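Long-range contact in indole-3-pyruvate decarboxylase (PDB 2NXW), which decarboxylates indole-3-pyruvate to indole-3-acetaldehyde with the help of thiamine diphosphate and a metal ion, a step in auxin biosynthesis: residues Ile443-Gly448 with Pro469-Phe474. Residues are numbered along the deposited sequence; the frame is centred on the assembly and turned at random.
Sequences ILTVVG and PIVILF. With TPP (thiamine diphosphate), chain E.
Thr445 carries the middle of this parallel strand pair, giving its N-H to Ile470 O in a nearly straight bond of 2.8 Å. Its own O takes the N-H of Ile472, also at 2.8 Å. Ile443 O and both backbone groups of Val447 continue the pattern, so the odd-numbered residues of 443-448 bond the even-numbered ones of 469-474 five times, and Phe474 N closes the series on Val447 O. Alpha carbons add C-H...O contacts, among them Leu473 CA to Val447 O at 3.2 Å.

Apolar side chains line both faces of the pair. On one, Leu444 extends with CG anti to the backbone N (chi1 170°), and its CD1 meets Ile470 CG2 at 3.8 Å and Ile472 CD1 at 3.9 Å. Farther along, the side chains of Val446 and Phe474 run alongside each other, Val446 CB 4.0 Å from Phe474 CE2. On the other face, Val447 CG1, set between its own backbone N and carbonyl carbon, reaches across to Val471 CG1 at 3.7 Å.

Gly448 is the N-cap of helix 449-455, and its CA lies 3.7 Å from TPP O1A. As is usual in parallel alpha/beta sheets, the cofactor sits at the C-terminal end of the strands, here just before the magnesium ligand Asp449. Within the all-parallel sheet of the C-terminal TPP-binding domain, strand 395-398 flanks 443-448 and strand 534-539 flanks 470-475. Helix 376-388 covers the Leu444, Ile472 and Phe474 face, whereas helix 427-437 packs on Thr445 and Val447.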
ATOM      1  N   ILE A 443     -16.229 -36.791 -18.994  1.00 13.16           N
ATOM      2  CA  ILE A 443     -16.025 -35.367 -19.204  1.00 12.52           C
ATOM      3  C   ILE A 443     -15.240 -35.160 -20.493  1.00 12.66           C
ATOM      4  O   ILE A 443     -14.338 -35.936 -20.813  1.00 12.92           O
ATOM      5  CB  ILE A 443     -15.250 -34.750 -18.007  1.00 13.62           C
ATOM      6  CG1 ILE A 443     -15.971 -35.075 -16.687  1.00 14.86           C
ATOM      7  CG2 ILE A 443     -15.135 -33.237 -18.178  1.00 15.51           C
ATOM      8  CD1 ILE A 443     -17.399 -34.550 -16.578  1.00 16.24           C
ATOM      9  N   LEU A 444     -15.647 -34.150 -21.256  1.00 12.18           N
ATOM     10  CA  LEU A 444     -14.952 -33.791 -22.490  1.00 11.60           C
ATOM     11  C   LEU A 444     -14.137 -32.544 -22.181  1.00 12.15           C
ATOM     12  O   LEU A 444     -14.679 -31.524 -21.758  1.00 12.84           O
ATOM     13  CB  LEU A 444     -15.950 -33.478 -23.607  1.00 12.21           C
ATOM     14  CG  LEU A 444     -15.361 -32.856 -24.882  1.00 12.69           C
ATOM     15  CD1 LEU A 444     -14.350 -33.809 -25.510  1.00 15.37           C
ATOM     16  CD2 LEU A 444     -16.494 -32.545 -25.857  1.00 14.64           C
ATOM     17  N   THR A 445     -12.832 -32.638 -22.374  1.00 10.95           N
ATOM     18  CA  THR A 445     -11.958 -31.501 -22.127  1.00 11.39           C
ATOM     19  C   THR A 445     -11.440 -30.934 -23.442  1.00 11.10           C
ATOM     20  O   THR A 445     -11.050 -31.691 -24.324  1.00 10.93           O
ATOM     21  CB  THR A 445     -10.745 -31.930 -21.297  1.00 13.66           C
ATOM     22  OG1 THR A 445     -11.199 -32.440 -20.039  1.00 17.65           O
ATOM     23  CG2 THR A 445      -9.804 -30.758 -21.053  1.00 15.10           C
ATOM     24  N   VAL A 446     -11.475 -29.608 -23.577  1.00 11.24           N
ATOM     25  CA  VAL A 446     -10.900 -28.952 -24.756  1.00 10.47           C
ATOM     26  C   VAL A 446      -9.754 -28.076 -24.223  1.00 11.13           C
ATOM     27  O   VAL A 446      -9.895 -27.375 -23.218  1.00 11.83           O
ATOM     28  CB  VAL A 446     -11.934 -28.119 -25.562  1.00 12.12           C
ATOM     29  CG1 VAL A 446     -12.976 -29.060 -26.184  1.00 12.17           C
ATOM     30  CG2 VAL A 446     -12.599 -27.085 -24.682  1.00 12.57           C
ATOM     31  N   VAL A 447      -8.614 -28.130 -24.903  1.00  9.11           N
ATOM     32  CA  VAL A 447      -7.419 -27.443 -24.427  1.00  9.24           C
ATOM     33  C   VAL A 447      -6.463 -27.192 -25.593  1.00 10.01           C
ATOM     34  O   VAL A 447      -6.366 -28.005 -26.512  1.00 11.21           O
ATOM     35  CB  VAL A 447      -6.731 -28.349 -23.342  1.00 10.36           C
ATOM     36  CG1 VAL A 447      -6.419 -29.733 -23.934  1.00 11.00           C
ATOM     37  CG2 VAL A 447      -5.463 -27.702 -22.798  1.00 10.68           C
ATOM     38  N   GLY A 448      -5.761 -26.066 -25.543  1.00  8.60           N
ATOM     39  CA  GLY A 448      -4.808 -25.739 -26.596  1.00  9.80           C
ATOM     40  C   GLY A 448      -3.429 -26.328 -26.337  1.00  9.36           C
ATOM     41  O   GLY A 448      -3.162 -26.881 -25.269  1.00 11.13           O
ATOM     42  N   PRO A 469     -11.386 -39.496 -19.199  1.00 11.04           N
ATOM     43  CA  PRO A 469     -11.874 -38.364 -19.992  1.00 10.76           C
ATOM     44  C   PRO A 469     -11.427 -38.344 -21.451  1.00  9.85           C
ATOM     45  O   PRO A 469     -10.415 -38.964 -21.815  1.00 12.01           O
ATOM     46  CB  PRO A 469     -11.347 -37.150 -19.215  1.00 11.47           C
ATOM     47  CG  PRO A 469     -10.062 -37.659 -18.632  1.00 11.88           C
ATOM     48  CD  PRO A 469     -10.435 -39.058 -18.160  1.00 11.56           C
ATOM     49  N   ILE A 470     -12.225 -37.661 -22.272  1.00  9.56           N
ATOM     50  CA  ILE A 470     -11.900 -37.472 -23.691  1.00 10.58           C
ATOM     51  C   ILE A 470     -11.315 -36.069 -23.723  1.00 11.51           C
ATOM     52  O   ILE A 470     -11.905 -35.126 -23.180  1.00 12.18           O
ATOM     53  CB  ILE A 470     -13.149 -37.503 -24.590  1.00 11.09           C
ATOM     54  CG1 ILE A 470     -13.785 -38.899 -24.533  1.00 13.86           C
ATOM     55  CG2 ILE A 470     -12.760 -37.180 -26.047  1.00 11.77           C
ATOM     56  CD1 ILE A 470     -15.138 -39.002 -25.254  1.00 13.74           C
ATOM     57  N   VAL A 471     -10.160 -35.941 -24.359  1.00 10.98           N
ATOM     58  CA  VAL A 471      -9.489 -34.654 -24.439  1.00 10.80           C
ATOM     59  C   VAL A 471      -9.205 -34.284 -25.881  1.00 11.31           C
ATOM     60  O   VAL A 471      -8.534 -35.036 -26.589  1.00 11.31           O
ATOM     61  CB  VAL A 471      -8.149 -34.697 -23.682  1.00 10.31           C
ATOM     62  CG1 VAL A 471      -7.475 -33.319 -23.691  1.00 11.92           C
ATOM     63  CG2 VAL A 471      -8.392 -35.137 -22.239  1.00 13.27           C
ATOM     64  N   ILE A 472      -9.730 -33.143 -26.320  1.00 11.15           N
ATOM     65  CA  ILE A 472      -9.456 -32.668 -27.680  1.00 10.39           C
ATOM     66  C   ILE A 472      -8.438 -31.539 -27.527  1.00 10.34           C
ATOM     67  O   ILE A 472      -8.745 -30.490 -26.956  1.00 11.27           O
ATOM     68  CB  ILE A 472     -10.718 -32.140 -28.389  1.00 10.38           C
ATOM     69  CG1 ILE A 472     -11.782 -33.251 -28.467  1.00 11.45           C
ATOM     70  CG2 ILE A 472     -10.346 -31.687 -29.803  1.00 11.52           C
ATOM     71  CD1 ILE A 472     -13.103 -32.803 -29.076  1.00 13.24           C
ATOM     72  N   LEU A 473      -7.225 -31.783 -28.017  1.00 10.30           N
ATOM     73  CA  LEU A 473      -6.128 -30.830 -27.926  1.00 10.12           C
ATOM     74  C   LEU A 473      -6.011 -30.082 -29.244  1.00 11.16           C
ATOM     75  O   LEU A 473      -5.749 -30.686 -30.283  1.00 11.53           O
ATOM     76  CB  LEU A 473      -4.841 -31.594 -27.606  1.00 11.00           C
ATOM     77  CG  LEU A 473      -3.590 -30.856 -27.112  1.00 11.02           C
ATOM     78  CD1 LEU A 473      -2.524 -31.893 -26.733  1.00 12.47           C
ATOM     79  CD2 LEU A 473      -3.065 -29.890 -28.192  1.00 13.59           C
ATOM     80  N   PHE A 474      -6.214 -28.769 -29.183  1.00 10.07           N
ATOM     81  CA  PHE A 474      -6.155 -27.889 -30.352  1.00 11.33           C
ATOM     82  C   PHE A 474      -4.677 -27.557 -30.568  1.00 11.15           C
ATOM     83  O   PHE A 474      -4.122 -26.686 -29.889  1.00 12.40           O
ATOM     84  CB  PHE A 474      -6.940 -26.589 -30.071  1.00  9.99           C
ATOM     85  CG  PHE A 474      -8.447 -26.746 -30.035  1.00 10.29           C
ATOM     86  CD1 PHE A 474      -9.259 -25.792 -30.640  1.00 10.76           C
ATOM     87  CD2 PHE A 474      -9.058 -27.799 -29.339  1.00 11.92           C
ATOM     88  CE1 PHE A 474     -10.647 -25.869 -30.561  1.00 13.29           C
ATOM     89  CE2 PHE A 474     -10.452 -27.887 -29.251  1.00 12.24           C
ATOM     90  CZ  PHE A 474     -11.248 -26.919 -29.863  1.00 12.58           C
TER
HETATM   91  N1' TPP E2002      -0.056 -17.669 -18.406  1.00 10.95           N
HETATM   92  C2' TPP E2002      -1.147 -18.106 -17.757  1.00 11.21           C
HETATM   93  CM2 TPP E2002      -0.984 -19.021 -16.553  1.00 12.90           C
HETATM   94  N3' TPP E2002      -2.371 -17.741 -18.152  1.00 11.14           N
HETATM   95  C4' TPP E2002      -2.571 -16.919 -19.221  1.00 12.02           C
HETATM   96  N4' TPP E2002      -3.837 -16.527 -19.535  1.00 14.17           N
HETATM   97  C5' TPP E2002      -1.442 -16.478 -19.984  1.00 11.68           C
HETATM   98  C6' TPP E2002      -0.169 -16.865 -19.517  1.00 12.54           C
HETATM   99  C7' TPP E2002      -1.571 -15.584 -21.238  1.00 13.75           C
HETATM  100  N3  TPP E2002      -2.257 -16.270 -22.427  1.00 12.92           N
HETATM  101  C2  TPP E2002      -3.548 -16.012 -22.650  1.00 15.33           C
HETATM  102  S1  TPP E2002      -3.929 -16.936 -24.091  1.00 14.53           S
HETATM  103  C5  TPP E2002      -2.328 -17.621 -24.351  1.00 12.76           C
HETATM  104  C4  TPP E2002      -1.578 -17.090 -23.305  1.00 12.08           C
HETATM  105  CM4 TPP E2002      -0.070 -17.430 -23.148  1.00 11.99           C
HETATM  106  C6  TPP E2002      -1.959 -18.538 -25.448  1.00 11.85           C
HETATM  107  C7  TPP E2002      -2.683 -19.884 -25.259  1.00 12.44           C
HETATM  108  O7  TPP E2002      -2.103 -20.745 -26.206  1.00  9.62           O
HETATM  109  PA  TPP E2002      -2.930 -22.084 -26.389  1.00 10.02           P
HETATM  110  O1A TPP E2002      -3.127 -22.852 -25.086  1.00 11.22           O
HETATM  111  O2A TPP E2002      -2.115 -22.895 -27.395  1.00  9.84           O
HETATM  112  O3A TPP E2002      -4.369 -21.809 -27.013  1.00  9.45           O
HETATM  113  PB  TPP E2002      -4.550 -20.864 -28.360  1.00 10.67           P
HETATM  114  O1B TPP E2002      -3.491 -21.226 -29.402  1.00 10.47           O
HETATM  115  O2B TPP E2002      -5.994 -21.185 -28.841  1.00 13.33           O
HETATM  116  O3B TPP E2002      -4.475 -19.392 -27.984  1.00 11.50           O